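Local coordinates for RNA-binding protein RMD9, mitochondrial (Saccharomyces cerevisiae S288C, PDB 7A9X), which binds a dodecameric sequence element in the 3'-UTRs of mitochondrial mRNAs and takes part in their processing or stability, at residues 339-344 against 383-388; 388-393 against 401-406. All blocks are in the same frame, centred on the assembly; numbering follows the deposited sequence.

Following the chain from its N terminus, the first segment to enter these contacts is on helix 337-351, assigned to PPR5. It meets helix 379-396 of PPR6 in contact 1, closing a loop of 38 residues, mostly helical, that includes helix 357-374. Contact 2 opens on the same helix, where Glu388 ends one segment and begins the next, though it touches only in contact 1, and closes a short loop onto helix 401-410, the first of PPR7. The two loops follow one another without nesting or crossing. Helix 379-396 thus ties helix 337-351 to helix 401-410, and Ile389 joins the contacts: its CG1 lies 3.6 Å from Tyr341 CE1, while Trp344 packs on Ile389, Phe392 and Tyr393.

Contact 1: 339-344 against 383-388; sequences HVYRIW and FRKLQE
Tyr341 alone reaches across from 339-344, and it meets two side chains one helical turn apart on the other helix, Lys385 and Glu388. The packing part of the contact belongs to Lys385. Its CE sits over one face of the tyrosine ring, 4.1 Å above the plane and displaced toward the rim, on the side of CD2 and CE2; Lys385 NZ is likewise 4.1 Å from Tyr341 CE2. A bend at chi2 (69°), followed by an extended run to NZ, brings the end of the lysine chain nearer the ring than its CB direction alone would suggest. Lys385 also packs on Phe371 of helix 357-374.

Both segments are helical and lie in the stretches assigned to successive pentatricopeptide repeats, PPR5 and PPR6. Here helix 337-351 faces helix 379-396, each the later helix of its repeat, so the contact forms part of the repeat-to-repeat stacking of the PPR solenoid. The backbones stay well apart, with the CA atoms of Tyr341 and Lys385 10.5 Å from each other, and the long side chains span the interval.

At the phenol end, Glu388 OE2 comes in obliquely, 3.5 Å from Tyr341 OH and 3.6 Å from Tyr341 CE2, a proximity and not a hydrogen bond. Glu388 CG approaches Tyr341 OH at 3.7 Å. The extended glutamate sets its carboxylate plane 75° from the ring. Charge pairing centres on the lysine. Within helix 379-396, Lys385 NZ and Glu388 OE2 form a long salt bridge of 3.7 Å, and a second weak, long ion pair links the lysine to Asp338 on helix 337-351, so this one runs between the helices.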
# COMPACT_ATOMS: atom_id res chain seq x y z
N HIS A 339 -17.16 11.75 -14.59
CA HIS A 339 -16.92 12.30 -13.26
C HIS A 339 -15.63 11.74 -12.66
O HIS A 339 -14.85 12.48 -12.06
CB HIS A 339 -18.11 12.01 -12.35
CG HIS A 339 -18.12 12.83 -11.09
ND1 HIS A 339 -19.05 12.66 -10.09
CD2 HIS A 339 -17.31 13.84 -10.68
CE1 HIS A 339 -18.81 13.52 -9.12
NE2 HIS A 339 -17.76 14.25 -9.45
N VAL A 340 -15.41 10.43 -12.82
CA VAL A 340 -14.15 9.83 -12.39
C VAL A 340 -12.98 10.41 -13.17
O VAL A 340 -11.91 10.68 -12.61
CB VAL A 340 -14.22 8.30 -12.54
CG1 VAL A 340 -12.87 7.66 -12.26
CG2 VAL A 340 -15.28 7.72 -11.62
N TYR A 341 -13.18 10.63 -14.47
CA TYR A 341 -12.10 11.15 -15.32
C TYR A 341 -11.76 12.59 -14.96
O TYR A 341 -10.59 12.98 -14.99
CB TYR A 341 -12.50 11.02 -16.79
CG TYR A 341 -11.45 11.49 -17.77
CD1 TYR A 341 -10.17 10.94 -17.77
CD2 TYR A 341 -11.73 12.47 -18.70
CE1 TYR A 341 -9.21 11.36 -18.68
CE2 TYR A 341 -10.78 12.90 -19.61
CZ TYR A 341 -9.53 12.34 -19.59
OH TYR A 341 -8.58 12.76 -20.50
N ARG A 342 -12.77 13.39 -14.61
CA ARG A 342 -12.51 14.79 -14.27
C ARG A 342 -11.75 14.91 -12.95
O ARG A 342 -10.87 15.76 -12.82
CB ARG A 342 -13.83 15.57 -14.20
CG ARG A 342 -14.42 15.88 -15.57
CD ARG A 342 -15.65 16.78 -15.48
NE ARG A 342 -16.86 16.04 -15.14
CZ ARG A 342 -17.37 15.97 -13.91
NH1 ARG A 342 -18.49 15.28 -13.69
NH2 ARG A 342 -16.78 16.59 -12.90
N ILE A 343 -12.09 14.07 -11.96
CA ILE A 343 -11.37 14.11 -10.70
C ILE A 343 -9.94 13.62 -10.88
O ILE A 343 -8.99 14.18 -10.31
CB ILE A 343 -12.12 13.30 -9.63
CG1 ILE A 343 -13.51 13.90 -9.37
CG2 ILE A 343 -11.32 13.24 -8.33
CD1 ILE A 343 -13.48 15.34 -8.91
N TRP A 344 -9.76 12.57 -11.69
CA TRP A 344 -8.42 12.06 -11.96
C TRP A 344 -7.56 13.12 -12.64
O TRP A 344 -6.36 13.24 -12.35
CB TRP A 344 -8.51 10.80 -12.82
CG TRP A 344 -7.18 10.27 -13.24
CD1 TRP A 344 -6.34 9.48 -12.51
CD2 TRP A 344 -6.54 10.47 -14.51
NE1 TRP A 344 -5.21 9.18 -13.24
CE2 TRP A 344 -5.31 9.78 -14.47
CE3 TRP A 344 -6.89 11.17 -15.67
CZ2 TRP A 344 -4.43 9.77 -15.55
CZ3 TRP A 344 -6.01 11.16 -16.74
CH2 TRP A 344 -4.79 10.46 -16.67
N PHE A 383 -10.02 3.05 -27.19
CA PHE A 383 -8.70 3.38 -27.72
C PHE A 383 -8.58 4.87 -28.03
O PHE A 383 -7.53 5.47 -27.81
CB PHE A 383 -8.39 2.54 -28.96
CG PHE A 383 -7.04 2.80 -29.55
CD1 PHE A 383 -5.88 2.56 -28.82
CD2 PHE A 383 -6.91 3.27 -30.85
CE1 PHE A 383 -4.63 2.80 -29.37
CE2 PHE A 383 -5.67 3.50 -31.40
CZ PHE A 383 -4.52 3.27 -30.66
N ARG A 384 -9.65 5.47 -28.55
CA ARG A 384 -9.65 6.91 -28.76
C ARG A 384 -9.58 7.65 -27.43
O ARG A 384 -8.89 8.67 -27.31
CB ARG A 384 -10.88 7.33 -29.57
CG ARG A 384 -11.20 8.81 -29.49
CD ARG A 384 -12.09 9.27 -30.65
NE ARG A 384 -13.11 8.29 -31.00
CZ ARG A 384 -14.27 8.15 -30.36
NH1 ARG A 384 -15.14 7.23 -30.76
NH2 ARG A 384 -14.56 8.93 -29.33
N LYS A 385 -10.28 7.14 -26.41
CA LYS A 385 -10.22 7.78 -25.10
C LYS A 385 -8.85 7.63 -24.46
O LYS A 385 -8.39 8.54 -23.77
CB LYS A 385 -11.30 7.20 -24.18
CG LYS A 385 -11.59 8.04 -22.94
CD LYS A 385 -12.27 9.35 -23.29
CE LYS A 385 -12.62 10.15 -22.04
NZ LYS A 385 -13.39 11.39 -22.36
N LEU A 386 -8.18 6.49 -24.68
CA LEU A 386 -6.82 6.32 -24.16
C LEU A 386 -5.87 7.34 -24.76
O LEU A 386 -5.01 7.88 -24.05
CB LEU A 386 -6.33 4.90 -24.45
CG LEU A 386 -6.86 3.77 -23.56
CD1 LEU A 386 -6.36 2.43 -24.08
CD2 LEU A 386 -6.43 3.98 -22.12
N GLN A 387 -5.99 7.61 -26.06
CA GLN A 387 -5.13 8.60 -26.70
C GLN A 387 -5.33 9.98 -26.08
O GLN A 387 -4.37 10.73 -25.89
CB GLN A 387 -5.40 8.64 -28.20
CG GLN A 387 -5.00 7.37 -28.93
CD GLN A 387 -5.40 7.40 -30.40
OE1 GLN A 387 -6.30 8.14 -30.79
NE2 GLN A 387 -4.73 6.58 -31.21
N GLU A 388 -6.58 10.33 -25.77
CA GLU A 388 -6.84 11.59 -25.08
C GLU A 388 -6.21 11.59 -23.69
O GLU A 388 -5.68 12.61 -23.24
CB GLU A 388 -8.35 11.83 -25.00
CG GLU A 388 -8.75 13.05 -24.18
CD GLU A 388 -10.26 13.20 -24.06
OE1 GLU A 388 -10.98 12.68 -24.94
OE2 GLU A 388 -10.72 13.83 -23.08

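Contact 2: 388-393 against 401-406; sequences EIITFY and EPFFNV. With nucleotides of chain B.
Tyr393 and Phe403 lie face to face, their ring centroids 3.9 Å apart and their planes 12° from parallel. Their side chains run past each other in opposite directions, placing Phe403 CD1 over the middle of the tyrosine ring. Phe403 CG stands anti to its own N (chi1 175°), which projects the ring toward helix 379-396. At the Phe403 edge, near the ring plane, sit Ile389 CG2, 4.0 Å from Phe403 CZ, and Ile390 CG1. Phe404 crosses Ile390 at about a right angle and presents its own edge, CE1 lying 3.7 Å from Ile390 CD1. The Tyr393 hydroxyl is hydrogen-bonded to Asp400 and Asn364. With an alanine in place of Tyr393, one face of Phe403 would probably lose its stacking partner, and Asp400 and Asn364 their bonds to the phenol. Away from this buried apolar layer, Asn405 ND2 donates to O2 of U10 of chain B at 3.1 Å and to Glu401 OE1 at 2.9 Å, the latter from above the carboxylate plane. Segments 388-393 and 401-406 run nearly antiparallel (170°), and the first helix of PPR7 faces the RNA with Asn405, fifth in the assigned repeat, at the base edge, consistent with the base-reading position of PPR repeats.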
# COMPACT_ATOMS: atom_id res chain seq x y z
N GLU A 388 -6.58 10.33 -25.77
CA GLU A 388 -6.84 11.59 -25.08
C GLU A 388 -6.21 11.59 -23.69
O GLU A 388 -5.68 12.61 -23.24
CB GLU A 388 -8.35 11.83 -25.00
CG GLU A 388 -8.75 13.05 -24.18
CD GLU A 388 -10.26 13.20 -24.06
OE1 GLU A 388 -10.98 12.68 -24.94
OE2 GLU A 388 -10.72 13.83 -23.08
N ILE A 389 -6.25 10.44 -23.01
CA ILE A 389 -5.63 10.32 -21.69
C ILE A 389 -4.11 10.44 -21.81
O ILE A 389 -3.47 11.10 -20.98
CB ILE A 389 -6.05 8.99 -21.04
CG1 ILE A 389 -7.56 9.00 -20.76
CG2 ILE A 389 -5.27 8.75 -19.76
CD1 ILE A 389 -8.11 7.66 -20.33
N ILE A 390 -3.52 9.82 -22.83
CA ILE A 390 -2.08 9.88 -23.01
C ILE A 390 -1.64 11.30 -23.35
O ILE A 390 -0.62 11.79 -22.85
CB ILE A 390 -1.64 8.88 -24.10
CG1 ILE A 390 -1.85 7.45 -23.62
CG2 ILE A 390 -0.18 9.11 -24.48
CD1 ILE A 390 -1.71 6.41 -24.70
N THR A 391 -2.41 11.99 -24.19
CA THR A 391 -2.10 13.38 -24.52
C THR A 391 -2.19 14.27 -23.29
O THR A 391 -1.30 15.11 -23.05
CB THR A 391 -3.05 13.88 -25.61
OG1 THR A 391 -2.78 13.17 -26.83
CG2 THR A 391 -2.87 15.37 -25.86
N PHE A 392 -3.24 14.11 -22.48
CA PHE A 392 -3.36 14.91 -21.27
C PHE A 392 -2.23 14.62 -20.29
O PHE A 392 -1.64 15.54 -19.71
CB PHE A 392 -4.71 14.66 -20.60
CG PHE A 392 -4.75 15.09 -19.16
CD1 PHE A 392 -4.98 16.41 -18.83
CD2 PHE A 392 -4.53 14.17 -18.14
CE1 PHE A 392 -5.01 16.81 -17.51
CE2 PHE A 392 -4.55 14.57 -16.82
CZ PHE A 392 -4.79 15.89 -16.50
N TYR A 393 -1.93 13.33 -20.08
CA TYR A 393 -0.89 12.96 -19.13
C TYR A 393 0.48 13.46 -19.59
O TYR A 393 1.30 13.86 -18.76
CB TYR A 393 -0.88 11.44 -18.95
CG TYR A 393 -0.25 10.96 -17.66
CD1 TYR A 393 -0.97 10.96 -16.47
CD2 TYR A 393 1.05 10.48 -17.63
CE1 TYR A 393 -0.40 10.51 -15.29
CE2 TYR A 393 1.63 10.03 -16.46
CZ TYR A 393 0.90 10.05 -15.29
OH TYR A 393 1.47 9.60 -14.12
N GLU A 401 6.83 4.92 -16.18
CA GLU A 401 6.57 3.57 -16.65
C GLU A 401 5.31 2.95 -16.04
O GLU A 401 4.56 2.28 -16.77
CB GLU A 401 7.76 2.65 -16.39
CG GLU A 401 7.80 1.46 -17.33
CD GLU A 401 8.57 0.29 -16.77
OE1 GLU A 401 8.43 0.01 -15.56
OE2 GLU A 401 9.32 -0.34 -17.55
N PRO A 402 5.04 3.12 -14.74
CA PRO A 402 3.80 2.53 -14.19
C PRO A 402 2.53 3.01 -14.88
O PRO A 402 1.55 2.27 -14.93
CB PRO A 402 3.84 2.94 -12.72
CG PRO A 402 5.28 3.06 -12.42
CD PRO A 402 5.89 3.65 -13.66
N PHE A 403 2.54 4.24 -15.42
CA PHE A 403 1.38 4.73 -16.16
C PHE A 403 1.00 3.78 -17.29
O PHE A 403 -0.16 3.39 -17.42
CB PHE A 403 1.67 6.13 -16.70
CG PHE A 403 0.58 6.68 -17.59
CD1 PHE A 403 -0.57 7.23 -17.04
CD2 PHE A 403 0.71 6.65 -18.97
CE1 PHE A 403 -1.57 7.74 -17.85
CE2 PHE A 403 -0.28 7.16 -19.79
CZ PHE A 403 -1.43 7.70 -19.23
N PHE A 404 1.98 3.39 -18.11
CA PHE A 404 1.72 2.45 -19.19
C PHE A 404 1.66 1.00 -18.71
O PHE A 404 0.98 0.18 -19.35
CB PHE A 404 2.77 2.60 -20.29
CG PHE A 404 2.49 3.71 -21.26
CD1 PHE A 404 1.34 3.68 -22.05
CD2 PHE A 404 3.37 4.77 -21.40
CE1 PHE A 404 1.08 4.70 -22.95
CE2 PHE A 404 3.11 5.79 -22.31
CZ PHE A 404 1.96 5.76 -23.08
N ASN A 405 2.33 0.67 -17.60
CA ASN A 405 2.25 -0.68 -17.07
C ASN A 405 0.84 -1.01 -16.60
O ASN A 405 0.31 -2.09 -16.91
CB ASN A 405 3.25 -0.86 -15.92
CG ASN A 405 4.70 -0.78 -16.39
OD1 ASN A 405 4.99 -0.96 -17.57
ND2 ASN A 405 5.61 -0.53 -15.46
N VAL A 406 0.21 -0.10 -15.85
CA VAL A 406 -1.17 -0.32 -15.41
C VAL A 406 -2.10 -0.40 -16.61
O VAL A 406 -2.96 -1.28 -16.68
CB VAL A 406 -1.60 0.80 -14.44
CG1 VAL A 406 -3.06 0.64 -14.07
CG2 VAL A 406 -0.73 0.79 -13.20
P U B 10 -0.24 -2.80 -6.98
OP1 U B 10 -1.47 -3.63 -6.94
OP2 U B 10 1.00 -3.30 -6.34
O5' U B 10 0.09 -2.49 -8.51
C5' U B 10 -0.95 -2.22 -9.45
C4' U B 10 -0.40 -2.12 -10.85
O4' U B 10 0.62 -1.09 -10.89
C3' U B 10 0.30 -3.37 -11.37
O3' U B 10 -0.61 -4.29 -11.96
C2' U B 10 1.32 -2.83 -12.36
O2' U B 10 0.73 -2.62 -13.64
C1' U B 10 1.66 -1.46 -11.75
N1 U B 10 2.93 -1.48 -10.98
C2 U B 10 4.07 -1.03 -11.62
O2 U B 10 4.07 -0.63 -12.78
N3 U B 10 5.21 -1.05 -10.86
C4 U B 10 5.32 -1.47 -9.55
O4 U B 10 6.42 -1.43 -8.99
C5 U B 10 4.09 -1.92 -8.96
C6 U B 10 2.97 -1.90 -9.68